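Local coordinates for protein lactate dehydrogenase (Eimeria maxima, PDB 6CT6) that probably catalyses the interconversion of pyruvate and lactate with NADH as cofactor, and is captured here with NADH and the pyruvate analogue oxamate, at residues 283-288 and 297-302; 166-171 and 198-203; 273-278 and 307-312. All coordinates share one frame; numbering follows the deposited sequence.

Contact 1 of 3, residues 283-288 and 297-302; sequences GVPCII and IELDLN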
loop_
_atom_site.group_PDB
_atom_site.type_symbol
_atom_site.label_atom_id
_atom_site.label_comp_id
_atom_site.label_asym_id
_atom_site.label_seq_id
_atom_site.Cartn_x
_atom_site.Cartn_y
_atom_site.Cartn_z
ATOM N N GLY B 283 23.566 -3.737 -12.103
ATOM C CA GLY B 283 22.625 -2.653 -12.315
ATOM C C GLY B 283 23.071 -1.686 -13.391
ATOM O O GLY B 283 24.010 -0.912 -13.183
ATOM N N VAL B 284 22.413 -1.719 -14.549
ATOM C CA VAL B 284 22.768 -0.852 -15.668
ATOM C C VAL B 284 21.495 -0.323 -16.320
ATOM O O VAL B 284 20.421 -0.924 -16.201
ATOM C CB VAL B 284 23.629 -1.586 -16.716
ATOM C CG1 VAL B 284 24.935 -2.054 -16.095
ATOM C CG2 VAL B 284 22.869 -2.768 -17.307
ATOM N N PRO B 285 21.598 0.804 -17.022
ATOM C CA PRO B 285 20.428 1.313 -17.754
ATOM C C PRO B 285 20.037 0.386 -18.897
ATOM O O PRO B 285 20.870 -0.008 -19.715
ATOM C CB PRO B 285 20.895 2.684 -18.262
ATOM C CG PRO B 285 22.386 2.632 -18.228
ATOM C CD PRO B 285 22.736 1.737 -17.084
ATOM N N CYS B 286 18.751 0.038 -18.945
ATOM C CA CYS B 286 18.216 -0.829 -19.985
ATOM C C CYS B 286 16.828 -0.339 -20.380
ATOM O O CYS B 286 16.202 0.451 -19.670
ATOM C CB CYS B 286 18.148 -2.293 -19.525
ATOM S SG CYS B 286 16.850 -2.634 -18.327
ATOM N N ILE B 287 16.351 -0.825 -21.525
ATOM C CA ILE B 287 15.040 -0.473 -22.064
ATOM C C ILE B 287 14.139 -1.696 -21.964
ATOM O O ILE B 287 14.481 -2.767 -22.481
ATOM C CB ILE B 287 15.131 0.000 -23.526
ATOM C CG1 ILE B 287 16.097 1.182 -23.671
ATOM C CG2 ILE B 287 13.737 0.352 -24.063
ATOM C CD1 ILE B 287 15.683 2.434 -22.924
ATOM N N ILE B 288 12.981 -1.533 -21.327
ATOM C CA ILE B 288 12.034 -2.626 -21.135
ATOM C C ILE B 288 10.812 -2.363 -22.003
ATOM O O ILE B 288 10.133 -1.341 -21.846
ATOM C CB ILE B 288 11.634 -2.788 -19.661
ATOM C CG1 ILE B 288 12.877 -3.056 -18.808
ATOM C CG2 ILE B 288 10.624 -3.929 -19.520
ATOM C CD1 ILE B 288 12.606 -3.165 -17.325
ATOM N N ILE B 297 22.085 -0.206 -22.398
ATOM C CA ILE B 297 22.802 1.010 -22.755
ATOM C C ILE B 297 24.138 1.013 -22.032
ATOM O O ILE B 297 24.209 0.736 -20.828
ATOM C CB ILE B 297 21.973 2.262 -22.409
ATOM C CG1 ILE B 297 20.688 2.268 -23.244
ATOM C CG2 ILE B 297 22.787 3.527 -22.656
ATOM C CD1 ILE B 297 19.667 3.284 -22.798
ATOM N N GLU B 298 25.199 1.333 -22.767
ATOM C CA GLU B 298 26.564 1.284 -22.254
ATOM C C GLU B 298 27.077 2.714 -22.112
ATOM O O GLU B 298 27.430 3.361 -23.102
ATOM C CB GLU B 298 27.450 0.448 -23.170
ATOM C CG GLU B 298 28.800 0.123 -22.566
ATOM C CD GLU B 298 29.377 -1.182 -23.082
ATOM O OE1 GLU B 298 28.857 -1.715 -24.084
ATOM O OE2 GLU B 298 30.352 -1.678 -22.477
ATOM N N LEU B 299 27.121 3.196 -20.872
ATOM C CA LEU B 299 27.544 4.559 -20.596
ATOM C C LEU B 299 29.028 4.741 -20.905
ATOM O O LEU B 299 29.832 3.814 -20.781
ATOM C CB LEU B 299 27.278 4.906 -19.130
ATOM C CG LEU B 299 25.826 4.818 -18.649
ATOM C CD1 LEU B 299 25.753 4.974 -17.135
ATOM C CD2 LEU B 299 24.970 5.869 -19.325
ATOM N N ASP B 300 29.387 5.960 -21.307
ATOM C CA ASP B 300 30.783 6.305 -21.576
ATOM C C ASP B 300 31.434 6.802 -20.284
ATOM O O ASP B 300 31.788 7.972 -20.123
ATOM C CB ASP B 300 30.869 7.338 -22.693
ATOM C CG ASP B 300 32.297 7.607 -23.132
ATOM O OD1 ASP B 300 33.172 6.755 -22.870
ATOM O OD2 ASP B 300 32.543 8.668 -23.743
ATOM N N LEU B 301 31.579 5.869 -19.345
ATOM C CA LEU B 301 32.151 6.186 -18.044
ATOM C C LEU B 301 33.610 6.606 -18.180
ATOM O O LEU B 301 34.358 6.094 -19.019
ATOM C CB LEU B 301 32.050 4.981 -17.103
ATOM C CG LEU B 301 30.652 4.453 -16.764
ATOM C CD1 LEU B 301 30.736 3.197 -15.903
ATOM C CD2 LEU B 301 29.840 5.523 -16.053
ATOM N N ASN B 302 34.014 7.547 -17.331
ATOM C CA ASN B 302 35.403 7.969 -17.263
ATOM C C ASN B 302 36.185 7.016 -16.357
ATOM O O ASN B 302 35.642 6.060 -15.793
ATOM C CB ASN B 302 35.490 9.418 -16.785
ATOM C CG ASN B 302 35.007 9.602 -15.354
ATOM O OD1 ASN B 302 34.954 8.652 -14.573
ATOM N ND2 ASN B 302 34.657 10.838 -15.002
#

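Contact 2 of 3, residues 166-171 and 198-203; sequences RMIADC and ITINGI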
loop_
_atom_site.group_PDB
_atom_site.type_symbol
_atom_site.label_atom_id
_atom_site.label_comp_id
_atom_site.label_asym_id
_atom_site.label_seq_id
_atom_site.Cartn_x
_atom_site.Cartn_y
_atom_site.Cartn_z
ATOM N N ARG B 166 15.064 12.293 -5.650
ATOM C CA ARG B 166 14.259 13.020 -4.672
ATOM C C ARG B 166 15.090 14.074 -3.952
ATOM O O ARG B 166 14.606 15.179 -3.680
ATOM C CB ARG B 166 13.651 12.042 -3.662
ATOM C CG ARG B 166 12.939 12.698 -2.474
ATOM C CD ARG B 166 11.590 13.283 -2.859
ATOM N NE ARG B 166 11.125 14.257 -1.875
ATOM C CZ ARG B 166 9.848 14.544 -1.637
ATOM N NH1 ARG B 166 8.880 13.925 -2.299
ATOM N NH2 ARG B 166 9.537 15.450 -0.720
ATOM N N MET B 167 16.341 13.748 -3.630
ATOM C CA MET B 167 17.168 14.658 -2.844
ATOM C C MET B 167 17.612 15.858 -3.672
ATOM O O MET B 167 17.592 16.995 -3.189
ATOM C CB MET B 167 18.367 13.894 -2.282
ATOM C CG MET B 167 17.972 12.890 -1.205
ATOM S SD MET B 167 19.351 12.034 -0.419
ATOM C CE MET B 167 19.228 10.415 -1.178
ATOM N N ILE B 168 18.016 15.625 -4.922
ATOM C CA ILE B 168 18.320 16.731 -5.829
ATOM C C ILE B 168 17.091 17.617 -6.001
ATOM O O ILE B 168 17.176 18.850 -5.940
ATOM C CB ILE B 168 18.814 16.186 -7.182
ATOM C CG1 ILE B 168 20.144 15.441 -7.011
ATOM C CG2 ILE B 168 18.930 17.305 -8.221
ATOM C CD1 ILE B 168 21.333 16.319 -6.648
ATOM N N ALA B 169 15.928 16.995 -6.221
ATOM C CA ALA B 169 14.696 17.750 -6.420
ATOM C C ALA B 169 14.377 18.633 -5.221
ATOM O O ALA B 169 14.009 19.803 -5.386
ATOM C CB ALA B 169 13.542 16.789 -6.700
ATOM N N ASP B 170 14.500 18.093 -4.004
ATOM C CA ASP B 170 14.212 18.887 -2.814
ATOM C C ASP B 170 15.219 20.018 -2.650
ATOM O O ASP B 170 14.871 21.106 -2.175
ATOM C CB ASP B 170 14.209 17.999 -1.567
ATOM C CG ASP B 170 13.027 17.051 -1.524
ATOM O OD1 ASP B 170 12.042 17.292 -2.254
ATOM O OD2 ASP B 170 13.078 16.068 -0.755
ATOM N N CYS B 171 16.474 19.778 -3.026
ATOM C CA CYS B 171 17.500 20.805 -2.885
ATOM C C CYS B 171 17.250 21.970 -3.842
ATOM O O CYS B 171 17.334 23.139 -3.448
ATOM C CB CYS B 171 18.879 20.189 -3.125
ATOM S SG CYS B 171 20.262 21.276 -2.724
ATOM N N ILE B 198 23.756 13.507 -13.572
ATOM C CA ILE B 198 22.516 14.132 -13.123
ATOM C C ILE B 198 22.200 15.300 -14.042
ATOM O O ILE B 198 23.058 16.157 -14.293
ATOM C CB ILE B 198 22.628 14.607 -11.665
ATOM C CG1 ILE B 198 22.875 13.429 -10.714
ATOM C CG2 ILE B 198 21.361 15.371 -11.252
ATOM C CD1 ILE B 198 23.225 13.866 -9.297
ATOM N N THR B 199 20.968 15.349 -14.547
ATOM C CA THR B 199 20.528 16.481 -15.346
ATOM C C THR B 199 19.183 16.989 -14.850
ATOM O O THR B 199 18.379 16.241 -14.284
ATOM C CB THR B 199 20.417 16.140 -16.843
ATOM O OG1 THR B 199 19.363 15.192 -17.059
ATOM C CG2 THR B 199 21.732 15.582 -17.377
ATOM N N ILE B 200 18.962 18.281 -15.062
ATOM C CA ILE B 200 17.677 18.924 -14.840
ATOM C C ILE B 200 17.104 19.203 -16.227
ATOM O O ILE B 200 17.532 20.136 -16.917
ATOM C CB ILE B 200 17.809 20.204 -14.009
ATOM C CG1 ILE B 200 18.640 19.958 -12.742
ATOM C CG2 ILE B 200 16.430 20.755 -13.661
ATOM C CD1 ILE B 200 18.118 18.857 -11.827
ATOM N N ASN B 201 16.139 18.385 -16.643
ATOM C CA ASN B 201 15.616 18.405 -18.009
ATOM C C ASN B 201 16.747 18.421 -19.037
ATOM O O ASN B 201 16.725 19.175 -20.013
ATOM C CB ASN B 201 14.678 19.589 -18.229
ATOM C CG ASN B 201 13.884 19.460 -19.512
ATOM O OD1 ASN B 201 13.330 18.400 -19.799
ATOM N ND2 ASN B 201 13.853 20.528 -20.307
ATOM N N GLY B 202 17.744 17.564 -18.820
ATOM C CA GLY B 202 18.865 17.463 -19.733
ATOM C C GLY B 202 19.973 18.467 -19.501
ATOM O O GLY B 202 21.039 18.344 -20.123
ATOM N N ILE B 203 19.764 19.453 -18.634
ATOM C CA ILE B 203 20.783 20.440 -18.290
ATOM C C ILE B 203 21.744 19.813 -17.285
ATOM O O ILE B 203 21.304 19.392 -16.205
ATOM C CB ILE B 203 20.146 21.714 -17.710
ATOM C CG1 ILE B 203 19.036 22.236 -18.632
ATOM C CG2 ILE B 203 21.208 22.787 -17.479
ATOM C CD1 ILE B 203 18.127 23.248 -17.972
#

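Contact 3 of 3, residues 273-278 and 307-312; sequences GQYNVN and KLLQGS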
loop_
_atom_site.group_PDB
_atom_site.type_symbol
_atom_site.label_atom_id
_atom_site.label_comp_id
_atom_site.label_asym_id
_atom_site.label_seq_id
_atom_site.Cartn_x
_atom_site.Cartn_y
_atom_site.Cartn_z
ATOM N N GLY B 273 30.273 -8.923 -21.440
ATOM C CA GLY B 273 31.061 -7.977 -22.202
ATOM C C GLY B 273 30.859 -6.555 -21.725
ATOM O O GLY B 273 31.818 -5.867 -21.363
ATOM N N GLN B 274 29.604 -6.111 -21.707
ATOM C CA GLN B 274 29.301 -4.734 -21.340
ATOM C C GLN B 274 29.805 -4.434 -19.937
ATOM O O GLN B 274 29.730 -5.275 -19.036
ATOM C CB GLN B 274 27.793 -4.479 -21.409
ATOM C CG GLN B 274 27.122 -4.897 -22.712
ATOM C CD GLN B 274 26.604 -6.321 -22.671
ATOM O OE1 GLN B 274 27.094 -7.153 -21.906
ATOM N NE2 GLN B 274 25.596 -6.608 -23.490
ATOM N N TYR B 275 30.321 -3.220 -19.754
ATOM C CA TYR B 275 30.736 -2.729 -18.443
ATOM C C TYR B 275 31.837 -3.582 -17.825
ATOM O O TYR B 275 32.012 -3.585 -16.601
ATOM C CB TYR B 275 29.539 -2.648 -17.490
ATOM C CG TYR B 275 28.547 -1.583 -17.883
ATOM C CD1 TYR B 275 28.684 -0.284 -17.421
ATOM C CD2 TYR B 275 27.481 -1.873 -18.723
ATOM C CE1 TYR B 275 27.786 0.698 -17.778
ATOM C CE2 TYR B 275 26.576 -0.896 -19.089
ATOM C CZ TYR B 275 26.735 0.388 -18.612
ATOM O OH TYR B 275 25.839 1.368 -18.969
ATOM N N ASN B 276 32.590 -4.309 -18.648
ATOM C CA ASN B 276 33.654 -5.185 -18.171
ATOM C C ASN B 276 33.107 -6.314 -17.303
ATOM O O ASN B 276 33.827 -6.864 -16.464
ATOM C CB ASN B 276 34.712 -4.384 -17.403
ATOM C CG ASN B 276 36.025 -5.124 -17.279
ATOM O OD1 ASN B 276 36.369 -5.627 -16.210
ATOM N ND2 ASN B 276 36.766 -5.201 -18.379
ATOM N N VAL B 277 31.835 -6.663 -17.495
ATOM C CA VAL B 277 31.167 -7.712 -16.732
ATOM C C VAL B 277 31.141 -8.977 -17.573
ATOM O O VAL B 277 30.843 -8.934 -18.773
ATOM C CB VAL B 277 29.741 -7.282 -16.331
ATOM C CG1 VAL B 277 28.968 -8.452 -15.731
ATOM C CG2 VAL B 277 29.794 -6.124 -15.349
ATOM N N ASN B 278 31.436 -10.110 -16.942
ATOM C CA ASN B 278 31.570 -11.388 -17.639
ATOM C C ASN B 278 30.595 -12.401 -17.044
ATOM O O ASN B 278 30.860 -12.989 -15.991
ATOM C CB ASN B 278 33.010 -11.882 -17.557
ATOM C CG ASN B 278 33.977 -10.967 -18.284
ATOM O OD1 ASN B 278 33.803 -10.680 -19.469
ATOM N ND2 ASN B 278 34.991 -10.486 -17.570
ATOM N N LYS B 307 36.664 2.870 -12.045
ATOM C CA LYS B 307 37.275 2.382 -10.813
ATOM C C LYS B 307 36.212 2.107 -9.759
ATOM O O LYS B 307 36.183 1.031 -9.150
ATOM C CB LYS B 307 38.294 3.405 -10.300
ATOM C CG LYS B 307 38.936 3.062 -8.955
ATOM C CD LYS B 307 39.431 4.318 -8.250
ATOM C CE LYS B 307 40.030 4.006 -6.887
ATOM N NZ LYS B 307 41.315 3.262 -6.988
ATOM N N LEU B 308 35.328 3.081 -9.527
ATOM C CA LEU B 308 34.261 2.898 -8.551
ATOM C C LEU B 308 33.371 1.719 -8.924
ATOM O O LEU B 308 33.029 0.895 -8.067
ATOM C CB LEU B 308 33.443 4.181 -8.435
ATOM C CG LEU B 308 34.207 5.349 -7.805
ATOM C CD1 LEU B 308 33.548 6.687 -8.109
ATOM C CD2 LEU B 308 34.323 5.147 -6.302
ATOM N N LEU B 309 32.997 1.613 -10.201
ATOM C CA LEU B 309 32.129 0.517 -10.618
ATOM C C LEU B 309 32.776 -0.841 -10.378
ATOM O O LEU B 309 32.071 -1.827 -10.135
ATOM C CB LEU B 309 31.757 0.659 -12.095
ATOM C CG LEU B 309 30.731 -0.364 -12.593
ATOM C CD1 LEU B 309 29.426 -0.243 -11.816
ATOM C CD2 LEU B 309 30.475 -0.196 -14.079
ATOM N N GLN B 310 34.106 -0.924 -10.453
ATOM C CA GLN B 310 34.762 -2.204 -10.210
ATOM C C GLN B 310 34.526 -2.669 -8.779
ATOM O O GLN B 310 34.483 -3.876 -8.516
ATOM C CB GLN B 310 36.258 -2.102 -10.513
ATOM C CG GLN B 310 36.963 -3.452 -10.655
ATOM C CD GLN B 310 36.384 -4.314 -11.765
ATOM O OE1 GLN B 310 36.167 -5.511 -11.582
ATOM N NE2 GLN B 310 36.140 -3.710 -12.926
ATOM N N GLY B 311 34.364 -1.727 -7.847
ATOM C CA GLY B 311 33.942 -2.090 -6.504
ATOM C C GLY B 311 32.625 -2.843 -6.495
ATOM O O GLY B 311 32.475 -3.841 -5.786
ATOM N N SER B 312 31.652 -2.379 -7.281
ATOM C CA SER B 312 30.389 -3.102 -7.396
ATOM C C SER B 312 30.605 -4.479 -8.010
ATOM O O SER B 312 30.099 -5.485 -7.499
ATOM C CB SER B 312 29.389 -2.295 -8.229
ATOM O OG SER B 312 28.733 -1.315 -7.442
#

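Contact 1 of 3, residues 283-288 and 297-302
Pro285 and Ile297 are joined by one backbone hydrogen bond. Ile297 N donates to O of Pro285, with N to O at 3.0 Å and a nearly straight N-H...O angle of 166°. The tight part of the contact lies around this bond. The buried ring of Pro285 turns toward the loop, and its CG sits 3.7 Å from Ile297 O. The same CG lies 4.1 Å from CG of Leu299, whose side chain passes the ring at a slant. Tyr275 packs on Pro285 as well. Its hydroxyl is hydrogen-bonded to Ile297 O and Leu299 N, so the loop backbone beside the proline is held from a second direction.

The looser side is at Ile287 and Ile297, both partly exposed. Only their ends meet, CD1 of Ile287 to CD1 of Ile297 at 4.1 Å. Ile287 carries CG1 beside its backbone N (chi1 -56°), which places the longer branch on the side of Ile297. Leu264 of strand 263-272 touches both isoleucines. Further along the loop, Asn302 caps the next helix, with OD1 accepting from Glu305 N. The arrangement is that of a beta hairpin at the edge of the large sheet: strand 281-289 pairs with the short strand 294-296, which runs on into the loop before helix 303-328 of the lactate/malate dehydrogenase fold.

Contact 2 of 3, residues 166-171 and 198-203
Helix segment 166-171 faces the strand 199-200 region, with Ile168 and Ile198 nearest at 8.8 Å between their CA atoms, so the gap is bridged by side chains. CD1 of Ile168 meets CD1 of Ile198 tip to tip at 4.1 Å. Its other branch, CG2, touches CD1 of Ile200 at 4.0 Å. CG2 stands anti to the backbone N and CG1 beside it (chi1 -64°), which sends CD1 toward Ile198 and CG2 toward Ile200. All three isoleucines are buried, and Val179 of the neighbouring strand packs on both Ile168 and Ile200.

This is helix-on-sheet packing in the C-terminal domain: helix 157-172 lies against the small antiparallel sheet that contains strands 179-184, 199-200 and 203-204. The last two form a beta hairpin with a type I' turn from Ile200 to Ile203. Ile200 N to Ile203 O is 2.8 Å, and Ile203 N to Ile200 O is 2.9 Å.

Within the helix, Arg166 and Asp170 form a salt bridge, NE to OD2 at 2.9 Å. The carboxylate oxygen is met on its syn side and lies near the guanidinium plane. Arg166 also donates from NH1 to Ile64 O and from NH2 to Thr65 OG1, both of the second subunit.

Contact 3 of 3, residues 273-278 and 307-312
Leu309 holds CG anti to its backbone N (chi1 -174°), while Tyr275 holds its ring beside its own backbone N (chi1 -68°), and these two settings help bring CD2 of the leucine to the tyrosine ring. CD2 of Leu309 lies 3.8 Å from Tyr275 CD1. The methyl approaches the ring obliquely. Both residues are buried, and this apolar touch is the firm part of the contact. The far end of the ring is held through its hydroxyl, whose partners include Ile297 O. The backbone N of Tyr275 is held by Glu298 OE2.

The second touch is at the surface. The side-chain amides of Asn276 and Gln310 come near each other, with their planes 81° apart. Asn276 is exposed here and Gln310 partly so.

The turn is closed by Val277 N to Gln274 O at 3.0 Å and by Gly273 N to Val277 O at 2.7 Å.

The loop joins strands 263-272 and 281-289. Tyr275 packs on Val284 and Pro285 of the second strand. On the helix side, Leu309 of helix 303-328 also packs on Leu282 of that strand, Leu192 of strand 192-193 and Leu301 in the loop before the helix.

All three contacts lie in the C-terminal alpha/beta domain. Contact 2 comes first along the chain and closes before the others begin. Both segments of contact 1 fall between those of contact 3. Contacts 1 and 3 are neighbours, with centres about 11 Å apart, and Tyr275 of contact 3 reaches into contact 1. A bound glucose touches Leu308 on the helix of contact 3. The centre of contact 2 is about 19 Å from that of contact 1 and 26 Å from that of contact 3. Contacts 1 and 3 thus join the outer strands at one end of the large sheet to helix 303-328, while contact 2 packs helix 157-172 on the small antiparallel sheet.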